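Local coordinates for hydroxyethylthiazole kinase (Pyrococcus horikoshii, PDB 3HPD), which probably phosphorylates the hydroxyl group of 4-methyl-5-beta-hydroxyethylthiazole with ATP and magnesium, a step in thiamine diphosphate biosynthesis, at residues 182-196 against 221-235. Numbering follows the deposited sequence.
Sequences NGHELLGRVTGTGCM and FGIAAEKAYEEAKYP. With PO4 (phosphate ion), chain B.
In this ribokinase-like fold, the link from strand 177-180 to the glycine-rich N-terminus of helix 193-205 runs along helix 210-231, with H184 flat on Y229. The rings stack face to face, centroids 3.7 Å apart and planes 21° from parallel, with H184 NE2 over the centre of the tyrosine ring. K233 CD lies over the opposite face, toward its rim, and L186 CD2 meets the ring edge in its plane. H184 ND1 accepts L186 N at 3.0 Å, nearly straight, which, with the stack, helps fix the imidazole's rotation. With alanine at H184, Y229 would probably lose its stacking partner and L186 N its acceptor. One turn back, E226 OE2 takes two bonds, both 2.9 Å: N182 ND2 on the syn side, 24° out of the carboxylate plane, and G183 N at the anti lone pair. N182 OD1 turns instead to K259 N. G222 lets its CA come within 3.8 Å of G183 CA; a side chain there would strike N182 CB. F221, CG anti to the backbone N (chi1 -173°), carries its ring between L187 CD2 and M196, whose sulfur approaches obliquely, a Met-aromatic contact. The E226 carboxylate thus sits between apolar cluster and stack, together holding 182-190 against the helix.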
loop_
_atom_site.group_PDB
_atom_site.type_symbol
_atom_site.label_atom_id
_atom_site.label_comp_id
_atom_site.label_asym_id
_atom_site.label_seq_id
_atom_site.Cartn_x
_atom_site.Cartn_y
_atom_site.Cartn_z
ATOM N N ASN A 182 -21.977 -0.844 17.133
ATOM C CA ASN A 182 -20.746 -0.059 17.199
ATOM C C ASN A 182 -20.248 0.366 15.823
ATOM O O ASN A 182 -20.564 -0.268 14.812
ATOM C CB ASN A 182 -19.638 -0.846 17.904
ATOM C CG ASN A 182 -19.944 -1.102 19.365
ATOM O OD1 ASN A 182 -20.186 -2.241 19.773
ATOM N ND2 ASN A 182 -19.942 -0.037 20.164
ATOM N N GLY A 183 -19.462 1.440 15.800
ATOM C CA GLY A 183 -18.918 1.943 14.551
ATOM C C GLY A 183 -19.072 3.446 14.411
ATOM O O GLY A 183 -19.609 4.115 15.297
ATOM N N HIS A 184 -18.586 3.984 13.299
ATOM C CA HIS A 184 -18.692 5.413 13.043
ATOM C C HIS A 184 -18.720 5.657 11.544
ATOM O O HIS A 184 -18.000 5.003 10.788
ATOM C CB HIS A 184 -17.525 6.179 13.675
ATOM C CG HIS A 184 -17.742 7.658 13.707
ATOM N ND1 HIS A 184 -17.624 8.452 12.586
ATOM C CD2 HIS A 184 -18.182 8.472 14.697
ATOM C CE1 HIS A 184 -17.988 9.688 12.882
ATOM N NE2 HIS A 184 -18.333 9.726 14.158
ATOM N N GLU A 185 -19.549 6.602 11.117
ATOM C CA GLU A 185 -19.691 6.900 9.699
ATOM C C GLU A 185 -18.429 7.346 8.971
ATOM O O GLU A 185 -18.348 7.203 7.754
ATOM C CB GLU A 185 -20.793 7.944 9.483
ATOM C CG GLU A 185 -20.688 9.173 10.353
ATOM C CD GLU A 185 -21.712 10.231 9.984
ATOM O OE1 GLU A 185 -22.868 9.859 9.683
ATOM O OE2 GLU A 185 -21.365 11.433 10.002
ATOM N N LEU A 186 -17.445 7.881 9.688
ATOM C CA LEU A 186 -16.230 8.329 9.010
ATOM C C LEU A 186 -15.480 7.159 8.370
ATOM O O LEU A 186 -14.603 7.362 7.531
ATOM C CB LEU A 186 -15.308 9.091 9.973
ATOM C CG LEU A 186 -14.173 9.873 9.295
ATOM C CD1 LEU A 186 -14.758 10.852 8.281
ATOM C CD2 LEU A 186 -13.360 10.619 10.337
ATOM N N LEU A 187 -15.827 5.936 8.764
ATOM C CA LEU A 187 -15.194 4.758 8.184
ATOM C C LEU A 187 -15.447 4.781 6.683
ATOM O O LEU A 187 -14.695 4.196 5.907
ATOM C CB LEU A 187 -15.773 3.467 8.779
ATOM C CG LEU A 187 -15.295 3.051 10.173
ATOM C CD1 LEU A 187 -16.045 1.801 10.615
ATOM C CD2 LEU A 187 -13.789 2.783 10.155
ATOM N N GLY A 188 -16.518 5.464 6.282
ATOM C CA GLY A 188 -16.845 5.554 4.872
ATOM C C GLY A 188 -15.831 6.356 4.076
ATOM O O GLY A 188 -15.837 6.319 2.842
ATOM N N ARG A 189 -14.958 7.083 4.770
ATOM C CA ARG A 189 -13.943 7.893 4.100
ATOM C C ARG A 189 -12.550 7.278 4.159
ATOM O O ARG A 189 -11.557 7.928 3.824
ATOM C CB ARG A 189 -13.908 9.307 4.692
ATOM C CG ARG A 189 -15.215 10.070 4.556
ATOM C CD ARG A 189 -15.752 10.042 3.128
ATOM N NE ARG A 189 -16.876 10.958 2.970
ATOM C CZ ARG A 189 -16.771 12.203 2.516
ATOM N NH1 ARG A 189 -15.589 12.685 2.157
ATOM N NH2 ARG A 189 -17.849 12.973 2.443
ATOM N N VAL A 190 -12.478 6.025 4.594
ATOM C CA VAL A 190 -11.208 5.311 4.660
ATOM C C VAL A 190 -11.427 4.042 3.841
ATOM O O VAL A 190 -12.370 3.296 4.087
ATOM C CB VAL A 190 -10.834 4.949 6.110
ATOM C CG1 VAL A 190 -9.482 4.235 6.144
ATOM C CG2 VAL A 190 -10.772 6.218 6.956
ATOM N N THR A 191 -10.564 3.793 2.867
ATOM C CA THR A 191 -10.744 2.627 2.015
ATOM C C THR A 191 -10.382 1.290 2.656
ATOM O O THR A 191 -9.446 1.192 3.456
ATOM C CB THR A 191 -9.954 2.783 0.693
ATOM O OG1 THR A 191 -10.420 1.811 -0.254
ATOM C CG2 THR A 191 -8.459 2.585 0.928
ATOM N N GLY A 192 -11.150 0.262 2.299
ATOM C CA GLY A 192 -10.903 -1.077 2.805
ATOM C C GLY A 192 -11.137 -1.328 4.283
ATOM O O GLY A 192 -10.472 -2.182 4.874
ATOM N N THR A 193 -12.067 -0.601 4.895
ATOM C CA THR A 193 -12.338 -0.816 6.312
ATOM C C THR A 193 -13.074 -2.140 6.514
ATOM O O THR A 193 -12.847 -2.843 7.498
ATOM C CB THR A 193 -13.144 0.349 6.917
ATOM O OG1 THR A 193 -14.257 0.658 6.074
ATOM C CG2 THR A 193 -12.252 1.583 7.063
ATOM N N GLY A 194 -13.951 -2.487 5.578
ATOM C CA GLY A 194 -14.651 -3.754 5.687
ATOM C C GLY A 194 -13.631 -4.868 5.522
ATOM O O GLY A 194 -13.749 -5.940 6.121
ATOM N N CYS A 195 -12.612 -4.605 4.708
ATOM C CA CYS A 195 -11.558 -5.580 4.462
ATOM C C CYS A 195 -10.722 -5.753 5.728
ATOM O O CYS A 195 -10.202 -6.836 5.994
ATOM C CB CYS A 195 -10.680 -5.130 3.292
ATOM S SG CYS A 195 -11.591 -4.970 1.718
ATOM N N MET A 196 -10.593 -4.681 6.504
ATOM C CA MET A 196 -9.852 -4.757 7.758
ATOM C C MET A 196 -10.617 -5.699 8.680
ATOM O O MET A 196 -10.027 -6.529 9.368
ATOM C CB MET A 196 -9.751 -3.383 8.423
ATOM C CG MET A 196 -8.854 -2.391 7.704
ATOM S SD MET A 196 -8.860 -0.799 8.566
ATOM C CE MET A 196 -7.452 -0.004 7.816
ATOM N N PHE A 221 -13.692 -3.788 16.163
ATOM C CA PHE A 221 -13.359 -2.781 15.158
ATOM C C PHE A 221 -14.289 -1.576 15.248
ATOM O O PHE A 221 -13.864 -0.433 15.056
ATOM C CB PHE A 221 -13.438 -3.379 13.753
ATOM C CG PHE A 221 -12.940 -2.455 12.678
ATOM C CD1 PHE A 221 -11.578 -2.228 12.519
ATOM C CD2 PHE A 221 -13.835 -1.790 11.846
ATOM C CE1 PHE A 221 -11.107 -1.353 11.539
ATOM C CE2 PHE A 221 -13.376 -0.910 10.861
ATOM C CZ PHE A 221 -12.011 -0.691 10.711
ATOM N N GLY A 222 -15.562 -1.840 15.529
ATOM C CA GLY A 222 -16.533 -0.766 15.645
ATOM C C GLY A 222 -16.183 0.175 16.782
ATOM O O GLY A 222 -16.321 1.394 16.661
ATOM N N ILE A 223 -15.738 -0.395 17.896
ATOM C CA ILE A 223 -15.341 0.399 19.054
ATOM C C ILE A 223 -14.070 1.180 18.726
ATOM O O ILE A 223 -13.929 2.343 19.110
ATOM C CB ILE A 223 -15.079 -0.498 20.289
ATOM C CG1 ILE A 223 -16.390 -1.162 20.732
ATOM C CG2 ILE A 223 -14.481 0.340 21.425
ATOM C CD1 ILE A 223 -16.247 -2.096 21.930
ATOM N N ALA A 224 -13.142 0.541 18.018
ATOM C CA ALA A 224 -11.897 1.210 17.650
ATOM C C ALA A 224 -12.224 2.431 16.799
ATOM O O ALA A 224 -11.581 3.478 16.921
ATOM C CB ALA A 224 -10.980 0.250 16.877
ATOM N N ALA A 225 -13.235 2.295 15.944
ATOM C CA ALA A 225 -13.656 3.390 15.077
ATOM C C ALA A 225 -14.206 4.552 15.907
ATOM O O ALA A 225 -13.901 5.717 15.647
ATOM C CB ALA A 225 -14.712 2.894 14.090
ATOM N N GLU A 226 -15.020 4.232 16.909
ATOM C CA GLU A 226 -15.588 5.258 17.776
ATOM C C GLU A 226 -14.478 5.972 18.541
ATOM O O GLU A 226 -14.473 7.198 18.637
ATOM C CB GLU A 226 -16.580 4.629 18.760
ATOM C CG GLU A 226 -17.857 4.133 18.099
ATOM C CD GLU A 226 -18.728 3.321 19.038
ATOM O OE1 GLU A 226 -18.869 3.720 20.212
ATOM O OE2 GLU A 226 -19.281 2.287 18.597
ATOM N N LYS A 227 -13.541 5.197 19.083
ATOM C CA LYS A 227 -12.424 5.755 19.842
ATOM C C LYS A 227 -11.512 6.597 18.962
ATOM O O LYS A 227 -10.994 7.627 19.392
ATOM C CB LYS A 227 -11.611 4.630 20.490
ATOM C CG LYS A 227 -12.379 3.822 21.532
ATOM C CD LYS A 227 -12.818 4.694 22.700
ATOM C CE LYS A 227 -11.636 5.205 23.508
ATOM N NZ LYS A 227 -12.080 6.107 24.610
ATOM N N ALA A 228 -11.308 6.156 17.725
ATOM C CA ALA A 228 -10.450 6.895 16.812
ATOM C C ALA A 228 -11.079 8.246 16.493
ATOM O O ALA A 228 -10.397 9.270 16.468
ATOM C CB ALA A 228 -10.230 6.095 15.527
ATOM N N TYR A 229 -12.387 8.258 16.264
ATOM C CA TYR A 229 -13.057 9.510 15.946
ATOM C C TYR A 229 -12.967 10.496 17.109
ATOM O O TYR A 229 -12.873 11.705 16.899
ATOM C CB TYR A 229 -14.528 9.264 15.587
ATOM C CG TYR A 229 -15.193 10.490 15.015
ATOM C CD1 TYR A 229 -14.922 10.907 13.713
ATOM C CD2 TYR A 229 -16.048 11.271 15.794
ATOM C CE1 TYR A 229 -15.481 12.075 13.197
ATOM C CE2 TYR A 229 -16.614 12.442 15.287
ATOM C CZ TYR A 229 -16.325 12.836 13.990
ATOM O OH TYR A 229 -16.873 13.989 13.485
ATOM N N GLU A 230 -12.990 9.986 18.336
ATOM C CA GLU A 230 -12.904 10.859 19.505
ATOM C C GLU A 230 -11.611 11.668 19.454
ATOM O O GLU A 230 -11.566 12.814 19.905
ATOM C CB GLU A 230 -12.933 10.037 20.799
ATOM C CG GLU A 230 -14.172 9.176 20.970
ATOM C CD GLU A 230 -14.182 8.413 22.286
ATOM O OE1 GLU A 230 -13.103 8.253 22.889
ATOM O OE2 GLU A 230 -15.268 7.960 22.706
ATOM N N GLU A 231 -10.566 11.057 18.900
ATOM C CA GLU A 231 -9.256 11.693 18.792
ATOM C C GLU A 231 -8.951 12.366 17.454
ATOM O O GLU A 231 -8.100 13.252 17.392
ATOM C CB GLU A 231 -8.153 10.669 19.054
ATOM C CG GLU A 231 -7.990 10.240 20.493
ATOM C CD GLU A 231 -6.711 9.453 20.691
ATOM O OE1 GLU A 231 -6.691 8.237 20.397
ATOM O OE2 GLU A 231 -5.712 10.062 21.125
ATOM N N ALA A 232 -9.629 11.942 16.392
ATOM C CA ALA A 232 -9.383 12.488 15.056
ATOM C C ALA A 232 -10.666 12.565 14.234
ATOM O O ALA A 232 -11.268 11.544 13.912
ATOM C CB ALA A 232 -8.350 11.621 14.340
ATOM N N LYS A 233 -11.059 13.785 13.878
ATOM C CA LYS A 233 -12.289 14.035 13.130
ATOM C C LYS A 233 -12.155 14.025 11.609
ATOM O O LYS A 233 -13.155 14.159 10.900
ATOM C CB LYS A 233 -12.870 15.386 13.551
ATOM C CG LYS A 233 -12.997 15.583 15.055
ATOM C CD LYS A 233 -14.082 14.702 15.639
ATOM C CE LYS A 233 -14.196 14.884 17.145
ATOM N NZ LYS A 233 -12.946 14.472 17.844
ATOM N N TYR A 234 -10.933 13.869 11.109
ATOM C CA TYR A 234 -10.697 13.882 9.666
ATOM C C TYR A 234 -10.082 12.563 9.194
ATOM O O TYR A 234 -9.323 11.934 9.927
ATOM C CB TYR A 234 -9.817 15.084 9.338
ATOM C CG TYR A 234 -10.311 16.323 10.058
ATOM C CD1 TYR A 234 -11.561 16.874 9.764
ATOM C CD2 TYR A 234 -9.557 16.908 11.075
ATOM C CE1 TYR A 234 -12.049 17.980 10.471
ATOM C CE2 TYR A 234 -10.036 18.011 11.787
ATOM C CZ TYR A 234 -11.277 18.539 11.480
ATOM O OH TYR A 234 -11.744 19.630 12.181
ATOM N N PRO A 235 -10.397 12.141 7.953
ATOM C CA PRO A 235 -9.945 10.900 7.306
ATOM C C PRO A 235 -8.511 10.408 7.485
ATOM O O PRO A 235 -8.299 9.229 7.772
ATOM C CB PRO A 235 -10.289 11.129 5.835
ATOM C CG PRO A 235 -11.478 12.011 5.899
ATOM C CD PRO A 235 -11.077 13.002 6.969
HETATM P P PO4 B . -17.557 -1.705 3.518
HETATM O O1 PO4 B . -18.204 -2.911 2.976
HETATM O O2 PO4 B . -15.949 -1.912 3.468
HETATM O O3 PO4 B . -17.832 -1.626 5.095
HETATM O O4 PO4 B . -17.867 -0.383 2.915
#